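Local coordinates for protein histone-lysine N-methyltransferase SETMAR (Homo sapiens, PDB 3F2K) that takes part in DNA double-strand break repair, restart of stalled replication forks and DNA integration, joining a histone H3 methyltransferase to a DNA-binding mariner transposase domain, the part present here, at residues 29-34 with 208-213. Numbering follows the deposited sequence.
Sequences PFLDRI and NQLISR
Gln209 O, in the helix whose Leu210 and Ile211 pack against Leu31, accepts two bonds: one from Ser212 OG at 2.9 Å, the other from Arg213 N at 3.1 Å. The hydroxyl approaches with a C=O...OG angle of 127° and lies 20° from the carbonyl plane. The helix is kinked just here: Leu210 N has no bond to the turn before it, and Ile211 N makes only a weak one, to Asn208 O.

Across the interface the evidence is for apolar packing. Leu31 points toward the helix and divides its two methyls between neighbouring residues. Its CD1, extended away from CA (chi2 -173°), meets Ile211 CG1 at 3.7 Å, while CD2 lies 4.1 Å from Leu210 CD1. Asn208 flanks the CD1 branch, with OD1 3.9 Å from Leu31 CD1; its ND2 donates to Ala204 O one turn earlier. Ile34, also extended, meets Leu210 tip to tip, the two CD1 methyls 3.7 Å apart. Leu210 CD1 thus touches both Leu31 and Ile34.

Both Ile34 and Leu210 are buried and rest on Leu128 of strand 126-128, which runs parallel beside strand 34-43, while Trp214 adds to the packing on Leu31. The contact therefore seats helix 202-219 against the 3-10 turn leading into strand 34-43. In this chain Asp38, a magnesium ligand, lies farther along that strand, the central one of the 3-2-1-4-5 sheet characteristic of the RNase H-like fold of mariner transposases.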
loop_
_atom_site.group_PDB
_atom_site.type_symbol
_atom_site.label_atom_id
_atom_site.label_comp_id
_atom_site.label_asym_id
_atom_site.label_seq_id
_atom_site.Cartn_x
_atom_site.Cartn_y
_atom_site.Cartn_z
ATOM N N PRO A 29 -13.597 6.578 13.983
ATOM C CA PRO A 29 -12.562 6.908 12.994
ATOM C C PRO A 29 -11.295 6.114 13.273
ATOM O O PRO A 29 -10.825 6.029 14.445
ATOM C CB PRO A 29 -12.341 8.416 13.176
ATOM C CG PRO A 29 -13.619 8.885 13.817
ATOM C CD PRO A 29 -14.142 7.784 14.646
ATOM N N PHE A 30 -10.785 5.512 12.199
ATOM C CA PHE A 30 -9.588 4.681 12.263
ATOM C C PHE A 30 -8.514 4.970 11.189
ATOM O O PHE A 30 -7.470 4.308 11.183
ATOM C CB PHE A 30 -10.001 3.210 12.131
ATOM C CG PHE A 30 -10.618 2.883 10.818
ATOM C CD1 PHE A 30 -9.804 2.495 9.715
ATOM C CD2 PHE A 30 -12.013 2.901 10.668
ATOM C CE1 PHE A 30 -10.403 2.174 8.441
ATOM C CE2 PHE A 30 -12.603 2.552 9.465
ATOM C CZ PHE A 30 -11.800 2.198 8.333
ATOM N N LEU A 31 -8.743 5.955 10.317
ATOM C CA LEU A 31 -7.744 6.248 9.252
ATOM C C LEU A 31 -6.325 6.436 9.750
ATOM O O LEU A 31 -5.382 6.008 9.080
ATOM C CB LEU A 31 -8.157 7.418 8.302
ATOM C CG LEU A 31 -9.492 7.191 7.556
ATOM C CD1 LEU A 31 -9.737 8.266 6.531
ATOM C CD2 LEU A 31 -9.664 5.841 6.827
ATOM N N ASP A 32 -6.192 7.113 10.905
ATOM C CA ASP A 32 -4.914 7.399 11.555
ATOM C C ASP A 32 -4.122 6.141 11.959
ATOM O O ASP A 32 -2.886 6.227 12.136
ATOM C CB ASP A 32 -5.125 8.349 12.782
ATOM C CG ASP A 32 -5.775 7.644 14.027
ATOM O OD1 ASP A 32 -6.852 7.023 13.960
ATOM O OD2 ASP A 32 -5.193 7.748 15.134
ATOM N N ARG A 33 -4.817 5.010 12.093
ATOM C CA ARG A 33 -4.166 3.752 12.503
ATOM C C ARG A 33 -3.794 2.907 11.279
ATOM O O ARG A 33 -3.063 1.928 11.400
ATOM C CB ARG A 33 -5.071 2.949 13.461
ATOM C CG ARG A 33 -5.530 3.758 14.741
ATOM C CD ARG A 33 -6.807 3.099 15.379
ATOM N NE ARG A 33 -6.588 1.687 15.616
ATOM C CZ ARG A 33 -7.541 0.830 15.822
ATOM N NH1 ARG A 33 -8.804 1.244 15.844
ATOM N NH2 ARG A 33 -7.249 -0.459 16.033
ATOM N N ILE A 34 -4.172 3.361 10.088
ATOM C CA ILE A 34 -3.841 2.530 8.885
ATOM C C ILE A 34 -2.378 2.555 8.518
ATOM O O ILE A 34 -1.772 3.635 8.475
ATOM C CB ILE A 34 -4.678 2.948 7.632
ATOM C CG1 ILE A 34 -6.126 2.540 7.819
ATOM C CG2 ILE A 34 -4.146 2.146 6.335
ATOM C CD1 ILE A 34 -7.112 3.127 6.799
ATOM N N ASN A 208 -6.424 9.851 3.495
ATOM C CA ASN A 208 -7.697 10.607 3.692
ATOM C C ASN A 208 -8.696 10.520 2.507
ATOM O O ASN A 208 -9.934 10.479 2.699
ATOM C CB ASN A 208 -7.362 12.009 4.211
ATOM C CG ASN A 208 -6.952 11.945 5.680
ATOM O OD1 ASN A 208 -7.778 11.595 6.538
ATOM N ND2 ASN A 208 -5.681 12.267 5.995
ATOM N N GLN A 209 -8.134 10.343 1.323
ATOM C CA GLN A 209 -8.954 10.137 0.109
ATOM C C GLN A 209 -9.786 8.882 0.198
ATOM O O GLN A 209 -10.741 8.785 -0.531
ATOM C CB GLN A 209 -8.095 10.107 -1.136
ATOM C CG GLN A 209 -7.848 11.541 -1.561
ATOM C CD GLN A 209 -6.922 11.690 -2.742
ATOM O OE1 GLN A 209 -6.415 10.720 -3.256
ATOM N NE2 GLN A 209 -6.713 12.945 -3.178
ATOM N N LEU A 210 -9.439 7.921 1.082
ATOM C CA LEU A 210 -10.240 6.705 1.159
ATOM C C LEU A 210 -11.736 6.947 1.339
ATOM O O LEU A 210 -12.565 6.190 0.755
ATOM C CB LEU A 210 -9.768 5.751 2.303
ATOM C CG LEU A 210 -8.460 4.984 2.092
ATOM C CD1 LEU A 210 -8.002 4.358 3.426
ATOM C CD2 LEU A 210 -8.723 3.847 1.031
ATOM N N ILE A 211 -12.102 7.895 2.207
ATOM C CA ILE A 211 -13.519 8.120 2.474
ATOM C C ILE A 211 -14.259 8.498 1.200
ATOM O O ILE A 211 -15.314 7.918 0.853
ATOM C CB ILE A 211 -13.725 9.201 3.528
ATOM C CG1 ILE A 211 -12.975 8.782 4.792
ATOM C CG2 ILE A 211 -15.229 9.311 3.872
ATOM C CD1 ILE A 211 -13.616 7.562 5.363
ATOM N N SER A 212 -13.675 9.425 0.476
ATOM C CA SER A 212 -14.301 9.867 -0.791
ATOM C C SER A 212 -14.370 8.740 -1.836
ATOM O O SER A 212 -15.395 8.609 -2.560
ATOM C CB SER A 212 -13.648 11.162 -1.336
ATOM O OG SER A 212 -12.301 10.958 -1.703
ATOM N N ARG A 213 -13.341 7.894 -1.891
ATOM C CA ARG A 213 -13.307 6.788 -2.838
ATOM C C ARG A 213 -14.286 5.659 -2.450
ATOM O O ARG A 213 -14.965 5.079 -3.347
ATOM C CB ARG A 213 -11.910 6.210 -2.934
ATOM C CG ARG A 213 -10.993 7.185 -3.710
ATOM C CD ARG A 213 -9.631 6.602 -3.811
ATOM N NE ARG A 213 -8.822 7.473 -4.658
ATOM C CZ ARG A 213 -8.502 7.234 -5.925
ATOM N NH1 ARG A 213 -8.870 6.101 -6.517
ATOM N NH2 ARG A 213 -7.783 8.154 -6.610
#